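Long-range contacts in nitroreductase family protein (Lactobacillus plantarum, PDB 4QLX), which is an FMN-dependent enone reductase of the fatty acid saturation pathway, probably reducing 10-oxo-(11E)-octadecenoate to 10-oxooctadecanoate with NADH: residues L10-L15 with V158-G163; A47-A52 with C148-M153; V91-D96 with P190-A195. All blocks are in the same frame, centred on the assembly; numbering follows the deposited sequence.

Interaction 1: residues L10-L15 with V158-G163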
# COMPACT_ATOMS: atom_id res chain seq x y z
N LEU A 10 14.52 12.09 -3.94
CA LEU A 10 13.13 12.49 -3.71
C LEU A 10 13.03 14.00 -3.57
O LEU A 10 13.46 14.54 -2.56
CB LEU A 10 12.58 11.82 -2.45
CG LEU A 10 12.62 10.29 -2.38
CD1 LEU A 10 11.73 9.80 -1.24
CD2 LEU A 10 12.18 9.68 -3.70
N VAL A 11 12.47 14.69 -4.56
CA VAL A 11 12.40 16.14 -4.51
C VAL A 11 11.30 16.65 -3.55
O VAL A 11 11.36 17.78 -3.09
CB VAL A 11 12.19 16.75 -5.92
CG1 VAL A 11 10.78 16.50 -6.42
CG2 VAL A 11 12.52 18.24 -5.91
N ASN A 12 10.31 15.82 -3.26
CA ASN A 12 9.43 16.11 -2.13
C ASN A 12 9.62 14.99 -1.12
O ASN A 12 9.06 13.90 -1.26
CB ASN A 12 7.97 16.24 -2.57
CG ASN A 12 7.03 16.62 -1.42
OD1 ASN A 12 7.47 16.80 -0.28
ND2 ASN A 12 5.74 16.75 -1.72
N ASN A 13 10.42 15.26 -0.10
CA ASN A 13 10.79 14.25 0.89
C ASN A 13 10.08 14.48 2.22
O ASN A 13 10.46 13.93 3.24
CB ASN A 13 12.31 14.25 1.08
CG ASN A 13 12.80 13.03 1.82
OD1 ASN A 13 12.42 11.91 1.50
ND2 ASN A 13 13.63 13.25 2.83
N ASP A 14 9.04 15.32 2.18
CA ASP A 14 8.18 15.59 3.33
C ASP A 14 7.07 14.53 3.43
O ASP A 14 6.09 14.60 2.70
CB ASP A 14 7.59 17.01 3.19
CG ASP A 14 6.70 17.42 4.37
OD1 ASP A 14 6.20 16.55 5.11
OD2 ASP A 14 6.48 18.65 4.53
N LEU A 15 7.22 13.56 4.34
CA LEU A 15 6.28 12.44 4.42
C LEU A 15 4.83 12.88 4.63
O LEU A 15 3.93 12.40 3.96
CB LEU A 15 6.70 11.48 5.55
CG LEU A 15 5.88 10.19 5.72
CD1 LEU A 15 6.77 9.10 6.22
CD2 LEU A 15 4.72 10.36 6.70
N VAL A 158 5.54 7.51 -4.20
CA VAL A 158 6.76 7.78 -4.94
C VAL A 158 6.49 8.84 -6.00
O VAL A 158 7.27 9.78 -6.16
CB VAL A 158 7.32 6.50 -5.59
CG1 VAL A 158 8.41 6.85 -6.59
CG2 VAL A 158 7.87 5.57 -4.51
N ALA A 159 5.37 8.70 -6.69
CA ALA A 159 4.98 9.67 -7.73
C ALA A 159 5.03 11.09 -7.18
O ALA A 159 5.64 11.98 -7.79
CB ALA A 159 3.59 9.33 -8.27
N ARG A 160 4.42 11.30 -6.01
CA ARG A 160 4.38 12.61 -5.36
C ARG A 160 5.75 13.03 -4.85
O ARG A 160 6.12 14.20 -4.96
CB ARG A 160 3.35 12.62 -4.22
CG ARG A 160 1.92 12.87 -4.73
CD ARG A 160 0.87 12.95 -3.61
NE ARG A 160 1.19 13.90 -2.55
CZ ARG A 160 1.16 15.22 -2.66
NH1 ARG A 160 0.85 15.81 -3.82
NH2 ARG A 160 1.46 15.98 -1.61
N ALA A 161 6.51 12.09 -4.30
CA ALA A 161 7.87 12.38 -3.87
C ALA A 161 8.76 12.85 -5.02
O ALA A 161 9.76 13.54 -4.79
CB ALA A 161 8.49 11.14 -3.21
N HIS A 162 8.39 12.49 -6.25
CA HIS A 162 9.10 12.98 -7.43
C HIS A 162 8.51 14.29 -7.98
O HIS A 162 8.95 14.80 -9.02
CB HIS A 162 9.10 11.91 -8.52
CG HIS A 162 10.11 10.82 -8.28
ND1 HIS A 162 11.19 10.62 -9.10
CD2 HIS A 162 10.20 9.90 -7.29
CE1 HIS A 162 11.91 9.61 -8.64
NE2 HIS A 162 11.33 9.15 -7.54
N GLY A 163 7.51 14.84 -7.29
CA GLY A 163 6.93 16.09 -7.74
C GLY A 163 5.75 15.92 -8.69
O GLY A 163 5.25 16.90 -9.23
O HOH W 1 5.08 16.72 -4.49

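Interaction 2: residues A47-A52 with C148-M153. With FMN (flavin mononucleotide), chain J; KTC (10-oxooctadecanoic acid), chain D.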
# COMPACT_ATOMS: atom_id res chain seq x y z
N ALA A 47 9.17 -0.68 -5.36
CA ALA A 47 9.32 -2.12 -5.17
C ALA A 47 10.22 -2.43 -3.97
O ALA A 47 10.55 -3.60 -3.73
CB ALA A 47 9.87 -2.78 -6.43
N THR A 48 10.59 -1.40 -3.23
CA THR A 48 11.09 -1.58 -1.87
C THR A 48 9.97 -2.08 -0.95
O THR A 48 10.22 -2.52 0.18
CB THR A 48 11.70 -0.28 -1.29
OG1 THR A 48 10.69 0.74 -1.22
CG2 THR A 48 12.84 0.22 -2.16
N ALA A 49 8.73 -2.04 -1.44
CA ALA A 49 7.57 -2.56 -0.70
C ALA A 49 7.77 -4.00 -0.18
O ALA A 49 8.52 -4.78 -0.76
CB ALA A 49 6.30 -2.49 -1.59
N PRO A 50 7.08 -4.36 0.93
CA PRO A 50 7.08 -5.75 1.41
C PRO A 50 6.23 -6.62 0.50
O PRO A 50 5.46 -6.09 -0.30
CB PRO A 50 6.45 -5.65 2.80
CG PRO A 50 5.46 -4.54 2.61
CD PRO A 50 6.19 -3.52 1.75
N SER A 51 6.36 -7.93 0.62
CA SER A 51 5.60 -8.88 -0.18
C SER A 51 5.60 -10.19 0.59
O SER A 51 6.56 -10.46 1.34
CB SER A 51 6.20 -9.04 -1.59
OG SER A 51 7.50 -9.63 -1.51
N ALA A 52 4.55 -10.99 0.45
CA ALA A 52 4.50 -12.25 1.18
C ALA A 52 5.68 -13.13 0.80
O ALA A 52 5.94 -13.35 -0.38
CB ALA A 52 3.17 -12.98 0.93
N CYS A 148 0.54 -6.67 -5.04
CA CYS A 148 0.37 -5.66 -6.08
C CYS A 148 -0.23 -4.38 -5.53
O CYS A 148 0.01 -3.29 -6.04
CB CYS A 148 -0.51 -6.18 -7.20
SG CYS A 148 0.32 -7.38 -8.25
N SER A 149 -1.04 -4.52 -4.49
CA SER A 149 -1.69 -3.37 -3.88
C SER A 149 -0.72 -2.60 -3.01
O SER A 149 -0.75 -1.38 -2.98
CB SER A 149 -2.92 -3.83 -3.07
OG SER A 149 -3.81 -4.58 -3.88
N VAL A 150 0.17 -3.29 -2.29
CA VAL A 150 1.09 -2.53 -1.44
C VAL A 150 2.16 -1.85 -2.28
O VAL A 150 2.62 -0.76 -1.91
CB VAL A 150 1.76 -3.39 -0.33
CG1 VAL A 150 0.70 -4.01 0.60
CG2 VAL A 150 2.68 -4.48 -0.91
N VAL A 151 2.58 -2.47 -3.39
CA VAL A 151 3.56 -1.80 -4.23
C VAL A 151 2.87 -0.65 -4.98
O VAL A 151 3.48 0.40 -5.23
CB VAL A 151 4.28 -2.79 -5.22
CG1 VAL A 151 3.39 -3.14 -6.41
CG2 VAL A 151 5.58 -2.18 -5.74
N GLY A 152 1.59 -0.82 -5.31
CA GLY A 152 0.83 0.25 -5.96
C GLY A 152 0.68 1.47 -5.07
O GLY A 152 0.83 2.62 -5.50
N MET A 153 0.37 1.21 -3.80
CA MET A 153 0.29 2.27 -2.80
C MET A 153 1.64 2.99 -2.68
O MET A 153 1.68 4.20 -2.59
CB MET A 153 -0.13 1.69 -1.44
CG MET A 153 -0.41 2.78 -0.36
SD MET A 153 -1.79 3.88 -0.75
CE MET A 153 -0.95 5.44 -1.04
N1 FMN J . 6.41 -12.02 7.65
C2 FMN J . 6.30 -13.01 8.61
O2 FMN J . 7.25 -13.21 9.38
N3 FMN J . 5.17 -13.79 8.69
C4 FMN J . 4.12 -13.59 7.82
O4 FMN J . 3.10 -14.26 7.88
C4A FMN J . 4.20 -12.59 6.87
N5 FMN J . 3.14 -12.39 6.02
C5A FMN J . 3.20 -11.39 5.08
C6 FMN J . 2.09 -11.20 4.25
C7 FMN J . 2.13 -10.20 3.30
C7M FMN J . 0.97 -9.97 2.38
C8 FMN J . 3.25 -9.38 3.19
C8M FMN J . 3.25 -8.31 2.15
C9 FMN J . 4.36 -9.58 4.02
C9A FMN J . 4.33 -10.59 4.98
N10 FMN J . 5.43 -10.82 5.82
C10 FMN J . 5.35 -11.80 6.78
C1' FMN J . 6.67 -9.97 5.76
C2' FMN J . 7.54 -10.42 4.56
O2' FMN J . 8.16 -11.70 4.80
C3' FMN J . 8.56 -9.34 4.18
O3' FMN J . 7.86 -8.18 3.72
C4' FMN J . 9.53 -9.73 3.06
O4' FMN J . 10.40 -10.75 3.46
C5' FMN J . 10.37 -8.53 2.62
O5' FMN J . 11.12 -8.07 3.72
P FMN J . 10.97 -6.56 4.31
O1P FMN J . 11.30 -5.55 3.24
O2P FMN J . 9.56 -6.34 4.75
O3P FMN J . 11.93 -6.47 5.49
O1 KTC D . 14.27 -12.72 10.88
C17 KTC D . 14.77 -13.74 10.43
O KTC D . 15.60 -14.46 11.19
C16 KTC D . 14.45 -14.18 9.02
C15 KTC D . 13.05 -13.69 8.70
C14 KTC D . 12.20 -14.83 8.18
C13 KTC D . 11.87 -14.57 6.73
C12 KTC D . 10.39 -14.30 6.58
C11 KTC D . 9.64 -15.60 6.39
C10 KTC D . 8.48 -15.34 5.44
C9 KTC D . 7.19 -15.16 6.22
C8 KTC D . 6.14 -14.70 5.25
O2 KTC D . 6.36 -13.71 4.55
C7 KTC D . 4.84 -15.46 5.17
C6 KTC D . 3.88 -14.73 4.25
C5 KTC D . 2.44 -15.15 4.50
C4 KTC D . 2.04 -16.24 3.52
C3 KTC D . 0.60 -16.70 3.77
C2 KTC D . 0.36 -18.05 3.11
C1 KTC D . 0.97 -18.08 1.71
C KTC D . 0.65 -19.35 0.96

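Interaction 3: residues V91-D96 with P190-A195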
# COMPACT_ATOMS: atom_id res chain seq x y z
N VAL A 91 1.21 2.98 -15.30
CA VAL A 91 1.90 1.77 -14.89
C VAL A 91 0.85 0.77 -14.46
O VAL A 91 0.22 0.93 -13.39
CB VAL A 91 2.91 2.04 -13.77
CG1 VAL A 91 3.53 0.73 -13.28
CG2 VAL A 91 3.98 3.01 -14.25
N PHE A 92 0.61 -0.24 -15.29
CA PHE A 92 -0.37 -1.24 -14.90
C PHE A 92 0.29 -2.36 -14.11
O PHE A 92 1.36 -2.85 -14.48
CB PHE A 92 -1.11 -1.84 -16.10
CG PHE A 92 -2.32 -2.62 -15.69
CD1 PHE A 92 -3.54 -1.98 -15.54
CD2 PHE A 92 -2.21 -3.96 -15.35
CE1 PHE A 92 -4.65 -2.68 -15.11
CE2 PHE A 92 -3.31 -4.67 -14.92
CZ PHE A 92 -4.53 -4.04 -14.79
N ILE A 93 -0.37 -2.77 -13.03
CA ILE A 93 0.19 -3.79 -12.15
C ILE A 93 -0.63 -5.08 -12.25
O ILE A 93 -1.84 -5.08 -12.08
CB ILE A 93 0.26 -3.30 -10.68
CG1 ILE A 93 0.86 -1.89 -10.63
CG2 ILE A 93 1.11 -4.27 -9.83
CD1 ILE A 93 0.81 -1.23 -9.25
N ALA A 94 0.06 -6.16 -12.56
CA ALA A 94 -0.57 -7.47 -12.63
C ALA A 94 0.09 -8.38 -11.60
O ALA A 94 1.26 -8.20 -11.27
CB ALA A 94 -0.47 -8.05 -14.03
N GLY A 95 -0.66 -9.34 -11.08
CA GLY A 95 -0.15 -10.24 -10.06
C GLY A 95 0.46 -11.47 -10.70
O GLY A 95 -0.06 -11.99 -11.68
N ASP A 96 1.58 -11.92 -10.14
CA ASP A 96 2.29 -13.09 -10.65
C ASP A 96 1.95 -14.31 -9.81
O ASP A 96 2.47 -14.49 -8.71
CB ASP A 96 3.80 -12.82 -10.64
CG ASP A 96 4.62 -13.98 -11.20
OD1 ASP A 96 4.04 -14.98 -11.67
OD2 ASP A 96 5.87 -13.88 -11.18
N PRO A 190 -4.95 -9.37 -13.48
CA PRO A 190 -4.96 -7.91 -13.44
C PRO A 190 -5.35 -7.38 -12.06
O PRO A 190 -6.21 -7.97 -11.40
CB PRO A 190 -6.01 -7.54 -14.48
CG PRO A 190 -6.94 -8.70 -14.50
CD PRO A 190 -6.14 -9.92 -14.15
N VAL A 191 -4.73 -6.29 -11.63
CA VAL A 191 -5.05 -5.71 -10.33
C VAL A 191 -5.46 -4.23 -10.45
O VAL A 191 -6.62 -3.89 -10.19
CB VAL A 191 -3.87 -5.85 -9.35
CG1 VAL A 191 -4.15 -5.10 -8.05
CG2 VAL A 191 -3.60 -7.34 -9.08
N MET A 192 -4.53 -3.37 -10.84
CA MET A 192 -4.84 -1.94 -10.95
C MET A 192 -3.88 -1.20 -11.86
O MET A 192 -2.73 -1.61 -12.04
CB MET A 192 -4.84 -1.27 -9.56
CG MET A 192 -3.46 -1.20 -8.89
SD MET A 192 -3.37 -0.24 -7.36
CE MET A 192 -4.05 -1.41 -6.18
N GLY A 193 -4.36 -0.10 -12.44
CA GLY A 193 -3.49 0.81 -13.16
C GLY A 193 -3.10 1.98 -12.26
O GLY A 193 -3.86 2.38 -11.37
N ILE A 194 -1.91 2.51 -12.47
CA ILE A 194 -1.48 3.74 -11.81
C ILE A 194 -1.20 4.77 -12.89
O ILE A 194 -0.20 4.66 -13.61
CB ILE A 194 -0.21 3.55 -10.95
CG1 ILE A 194 -0.37 2.42 -9.91
CG2 ILE A 194 0.18 4.85 -10.27
CD1 ILE A 194 -1.49 2.61 -8.91
N ALA A 195 -2.06 5.77 -13.03
CA ALA A 195 -1.80 6.86 -13.97
C ALA A 195 -0.93 7.89 -13.29
O ALA A 195 -1.22 8.28 -12.17
CB ALA A 195 -3.12 7.49 -14.46

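Interaction 1: residues L10-L15 with V158-G163
Asn12 ND2 comes to the Arg160 guanidinium from a slant, over neither face nor edge, 4.4 Å from NH2. A water lies over one face of the guanidinium, offset toward its rim. It accepts from Asn12 ND2 and donates to Arg160 O, both at 2.8 Å. The stronger ties lead elsewhere: ND2 also bonds the Asp17 carboxylate, while the guanidinium reaches the carbonyls of Asp17 and Val18 and forms a salt bridge with Asp165. The second flat group, the His162 ring, meets Leu10 CD2 obliquely, 4.0 Å from NE2. Glu45 and Glu38 of helix 36-46 take its two nitrogens, which fixes the ring's rotation and would probably favour a charged imidazole.

Here helix 137-161 ends in a Schellman motif: Gly163, at positive phi, returns its N to Arg160 O at 2.8 Å. The Ala161 carbonyl, in this last turn, accepts from Asn12 N, 2.8 Å from Ala161 O in an almost straight bond (175°). With CG anti to the backbone N (chi1 -177°), Asn12 presses CB on Arg160 O and turns OD1 to Asp14 N, closing an Asx turn just before helix 15-20, which Asp14 N-caps. Val11 CG1 packs 3.5 Å from His162 C, close beside Gly163. Asn13 faces the other way, its amide bonding Asp14 and Ala16 of the second subunit.

Interaction 2: residues A47-A52 with C148-M153
Ala49 makes the apolar centre of the contact, its CB resting 3.9 Å from Val151 CA and also touching the side chain of Val150. Val151 reaches past it: its CG2 branch, anti to the backbone N, comes 3.8 Å from Ala47 CA, just where helix 36-46 has ended. Val150 works in the other direction, its CG2 lying 4.5 Å from Pro50 CG.

Polar atoms contribute little directly between the two segments, which share no hydrogen bond. Pro50 O points at a methyl, 3.3 Å from Val150 CG2, and this buried carbonyl has no hydrogen-bond partner in the model. The loop is held instead by side anchors: Ala52 N bonds Asp147, just before Cys148 on helix 137-161, and Ser51 OG accepts from Gln56 N.

The loop is one of the FMN-pocket segments of the nitroreductase fold, laid against long helix 137-161; the cofactor sits between the subunits.

Contacts to the ligands form the third group. Ser51 N gives the ribityl O3' of FMN a weak, long bond of 3.5 Å. Flavin methyl C8M lies 3.4 Å from Ser51 CA, and Ala52 CB touches both flavin C7 and C6 of the bound 10-oxooctadecanoic acid, each at 3.8 Å. Arg22, Ser24, Arg26 and Asn80 of the second subunit bond the same FMN, while the fatty acid is hydrogen-bonded to Cys53 N.

Interaction 3: residues V91-D96 with P190-A195
Phe92 folds across the neighbouring strand. With CG anti to the backbone N (chi1 -166°), its ring comes to lie over Met192 O, which sits 3.6 Å above the plane near the ring's centre, while Pro190 meets the ring edge with CB 3.8 Å from CZ. Gly193, the pair partner, has no side chain, consistent with so close an approach; Phe92 CD1 is 3.7 Å from Gly193 CA. An alanine at Phe92 is likely to strip the cover from the Met192 carbonyl and leave the Pro190 ring without its aromatic neighbour.

On the opposite face, Ile93 and Ile194 both turn CG1 anti to the carbonyl carbon (chi1 -47° and -55°), which lets their side chains cross and brings Ile93 CD1 to 3.9 Å from Ile194 CG1, also touching Met192.

The strands run antiparallel, with Val91 and Ile194 bonded both ways and Ile93 N donating to Met192 O at 2.8 Å. At Val191 and Met192 a classic beta bulge slips the register by one: Ile93 O receives Val191 N at 3.2 Å and, weakly, Met192 N at 3.4 Å.

The Met192 side chain comes within about 5 Å of a bound FMN. The pair forms the middle of the sheet, with strands 58-63 and 165-169 outside it within this chain. Helix 177-181 covers the Phe92 and Pro190 face, and helix 137-161 packs on the side of Val91, Ile93 and Met192.

Overall arrangement
Interaction 3 is the buried sheet centre, held by backbone hydrogen bonds and apolar side chains. Interaction 2, also buried, shares no hydrogen bond across its segments and takes its polar ties from residues outside the pair and a weak bond to the cofactor. Interaction 1, partly buried at the C-terminal end of helix 137-161, relies on helix-end capping, a bridging water and charged partners. Interactions 1 and 2 both use that helix, their centres about 17 Å apart, whereas interactions 2 and 3 touch directly: Cys148 SG packs 3.3 Å from Ala94 O, and Gly152 lies against Ile93. Along the chain interaction 3 crosses both others, and all three reach the second subunit.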